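Local coordinates for protein alpha-pyrone synthesis polyketide synthase-like Pks18 (Mycobacterium tuberculosis, PDB 1TED) that probably makes tri- and tetraketide alpha-pyrones by extending medium- and long-chain acyl-CoA starters with malonyl-CoA, as a homodimeric type III polyketide synthase of the thiolase fold, at residues Val47-Ala52 with Thr79-Ala84. Numbering follows the deposited sequence.
Sequences VNQSDA and TTRRMA. With MYR (myristic acid), chain E.
Val47 and Arg81 form the hydrogen-bonded pair of a short two-stranded antiparallel sheet. Val47 N donates to Arg81 O at 3.0 Å, while the return bond from Arg81 N to Val47 O is weak, at 3.4 Å. The next pair, Asn48 with Thr80, is non-hydrogen-bonded, and there Thr80 CA-H leans on Val47 O. Beta-branched Val47 and Thr80 suit extended strands. One residue further, Gln49 N, at the start of the helix, donates to Thr79 O at 3.0 Å.

Asn48 suits the junction between strand and helix: as N-cap its short amide turns back so that OD1 accepts from Asp51 N at 3.3 Å and, weakly, from Ser50 N.

The polar side-chain contact joins Gln49 and Arg81. Gln49 OE1 takes Arg81 NH2 on a lone pair at 3.2 Å and NE more weakly, with amide and guanidinium planes 87° apart. A bend at chi2 (68°) turns the Gln49 amide toward Arg81, which runs extended from CG to NE, long enough to bring its head to the helix. Further bonds fix both buried groups: Gln49 NE2 to Ser76 and Ser222 O, and Arg81 to the carbonyls of Phe224 and His221.

Apolar contact comes from Val47: with CG1 anti to the backbone N (chi1 177°), CG2 is left beside that N and meets Met83 SD at 3.8 Å. The flexible thioether lays CE over one guanidinium face, offset toward its rim, and 3.3 Å from O1 of myristic acid, which lies over that face too. The carboxylate thus rests against Met83 and Arg81, consistent with a place beside the substrate tunnel.

Strand 46-48 leads directly into helix 49-57, and Tyr73 of helix 68-74 touches both Gln49 and Arg81. Thr80 OG1 bonds to Arg343 O in helix 335-344, while Arg81 lies near His221, a probable substrate-binding residue in helix 215-223.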
loop_
_atom_site.group_PDB
_atom_site.type_symbol
_atom_site.label_atom_id
_atom_site.label_comp_id
_atom_site.label_asym_id
_atom_site.label_seq_id
_atom_site.Cartn_x
_atom_site.Cartn_y
_atom_site.Cartn_z
ATOM N N VAL A 47 -29.585 1.725 -4.118
ATOM C CA VAL A 47 -30.288 1.562 -2.852
ATOM C C VAL A 47 -30.861 2.890 -2.377
ATOM O O VAL A 47 -30.134 3.853 -2.172
ATOM C CB VAL A 47 -29.369 0.991 -1.751
ATOM C CG1 VAL A 47 -30.120 0.912 -0.441
ATOM C CG2 VAL A 47 -28.901 -0.392 -2.136
ATOM N N ASN A 48 -32.177 2.938 -2.219
ATOM C CA ASN A 48 -32.822 4.154 -1.769
ATOM C C ASN A 48 -32.654 4.287 -0.260
ATOM O O ASN A 48 -32.983 3.374 0.495
ATOM C CB ASN A 48 -34.298 4.133 -2.150
ATOM C CG ASN A 48 -34.997 5.423 -1.807
ATOM O OD1 ASN A 48 -35.243 5.713 -0.635
ATOM N ND2 ASN A 48 -35.310 6.219 -2.823
ATOM N N GLN A 49 -32.134 5.435 0.165
ATOM C CA GLN A 49 -31.881 5.709 1.583
ATOM C C GLN A 49 -33.108 5.567 2.494
ATOM O O GLN A 49 -33.001 5.076 3.628
ATOM C CB GLN A 49 -31.280 7.111 1.751
ATOM C CG GLN A 49 -30.747 7.366 3.160
ATOM C CD GLN A 49 -29.520 6.535 3.485
ATOM O OE1 GLN A 49 -29.425 5.360 3.115
ATOM N NE2 GLN A 49 -28.575 7.136 4.193
ATOM N N SER A 50 -34.265 6.004 2.005
ATOM C CA SER A 50 -35.501 5.888 2.776
ATOM C C SER A 50 -35.844 4.408 2.944
ATOM O O SER A 50 -36.125 3.958 4.055
ATOM C CB SER A 50 -36.649 6.612 2.069
ATOM O OG SER A 50 -36.369 7.996 1.939
ATOM N N ASP A 51 -35.816 3.652 1.846
ATOM C CA ASP A 51 -36.101 2.219 1.917
ATOM C C ASP A 51 -35.059 1.549 2.824
ATOM O O ASP A 51 -35.403 0.722 3.670
ATOM C CB ASP A 51 -36.062 1.573 0.521
ATOM C CG ASP A 51 -37.057 2.197 -0.449
ATOM O OD1 ASP A 51 -38.210 2.456 -0.052
ATOM O OD2 ASP A 51 -36.692 2.416 -1.623
ATOM N N ALA A 52 -33.792 1.917 2.656
ATOM C CA ALA A 52 -32.726 1.353 3.477
ATOM C C ALA A 52 -33.048 1.530 4.958
ATOM O O ALA A 52 -32.944 0.581 5.737
ATOM C CB ALA A 52 -31.389 2.024 3.153
ATOM N N THR A 79 -29.455 10.461 -0.376
ATOM C CA THR A 79 -30.680 10.043 -1.052
ATOM C C THR A 79 -30.517 8.627 -1.602
ATOM O O THR A 79 -31.420 7.806 -1.482
ATOM C CB THR A 79 -31.020 11.002 -2.201
ATOM O OG1 THR A 79 -31.299 12.295 -1.661
ATOM C CG2 THR A 79 -32.226 10.516 -2.971
ATOM N N THR A 80 -29.361 8.357 -2.204
ATOM C CA THR A 80 -29.049 7.036 -2.762
ATOM C C THR A 80 -27.556 6.710 -2.669
ATOM O O THR A 80 -26.730 7.574 -2.403
ATOM C CB THR A 80 -29.416 6.917 -4.273
ATOM O OG1 THR A 80 -28.805 7.992 -5.006
ATOM C CG2 THR A 80 -30.911 6.921 -4.481
ATOM N N ARG A 81 -27.240 5.441 -2.888
ATOM C CA ARG A 81 -25.866 4.940 -2.921
ATOM C C ARG A 81 -25.883 3.573 -3.621
ATOM O O ARG A 81 -26.904 2.873 -3.635
ATOM C CB ARG A 81 -25.243 4.866 -1.514
ATOM C CG ARG A 81 -26.146 4.368 -0.434
ATOM C CD ARG A 81 -25.501 4.476 0.953
ATOM N NE ARG A 81 -26.483 4.128 1.976
ATOM C CZ ARG A 81 -26.212 3.473 3.096
ATOM N NH1 ARG A 81 -24.973 3.081 3.364
ATOM N NH2 ARG A 81 -27.193 3.197 3.943
ATOM N N ARG A 82 -24.759 3.215 -4.230
ATOM C CA ARG A 82 -24.658 1.967 -4.983
ATOM C C ARG A 82 -23.995 0.844 -4.216
ATOM O O ARG A 82 -23.089 1.076 -3.421
ATOM C CB ARG A 82 -23.889 2.210 -6.280
ATOM C CG ARG A 82 -24.373 3.418 -7.064
ATOM C CD ARG A 82 -25.876 3.379 -7.307
ATOM N NE ARG A 82 -26.262 4.296 -8.376
ATOM C CZ ARG A 82 -26.302 3.971 -9.665
ATOM N NH1 ARG A 82 -25.993 2.746 -10.062
ATOM N NH2 ARG A 82 -26.635 4.884 -10.563
ATOM N N MET A 83 -24.444 -0.380 -4.466
ATOM C CA MET A 83 -23.883 -1.527 -3.777
ATOM C C MET A 83 -23.750 -2.760 -4.665
ATOM O O MET A 83 -24.693 -3.150 -5.359
ATOM C CB MET A 83 -24.732 -1.840 -2.552
ATOM C CG MET A 83 -24.807 -0.675 -1.574
ATOM S SD MET A 83 -25.733 -1.056 -0.097
ATOM C CE MET A 83 -25.957 0.606 0.610
ATOM N N ALA A 84 -22.560 -3.360 -4.636
ATOM C CA ALA A 84 -22.261 -4.551 -5.423
ATOM C C ALA A 84 -23.098 -5.701 -4.901
ATOM O O ALA A 84 -23.547 -6.577 -5.657
ATOM C CB ALA A 84 -20.779 -4.889 -5.303
HETATM C C1 MYR E . -26.569 -0.984 4.224
HETATM O O1 MYR E . -27.378 -0.676 3.352
HETATM O O2 MYR E . -26.853 -0.789 5.406
HETATM C C2 MYR E . -25.222 -1.606 3.847
HETATM C C3 MYR E . -24.071 -0.648 4.160
HETATM C C4 MYR E . -22.724 -1.254 3.755
HETATM C C5 MYR E . -21.562 -0.323 4.106
HETATM C C6 MYR E . -21.403 -0.129 5.617
HETATM C C7 MYR E . -20.923 -1.396 6.332
HETATM C C8 MYR E . -19.487 -1.767 5.955
HETATM C C9 MYR E . -18.490 -0.692 6.393
HETATM C C10 MYR E . -17.086 -1.014 5.882
HETATM C C11 MYR E . -16.100 0.093 6.263
HETATM C C12 MYR E . -14.704 -0.198 5.708
HETATM C C13 MYR E . -13.750 0.952 6.033
HETATM C C14 MYR E . -12.359 0.697 5.450
#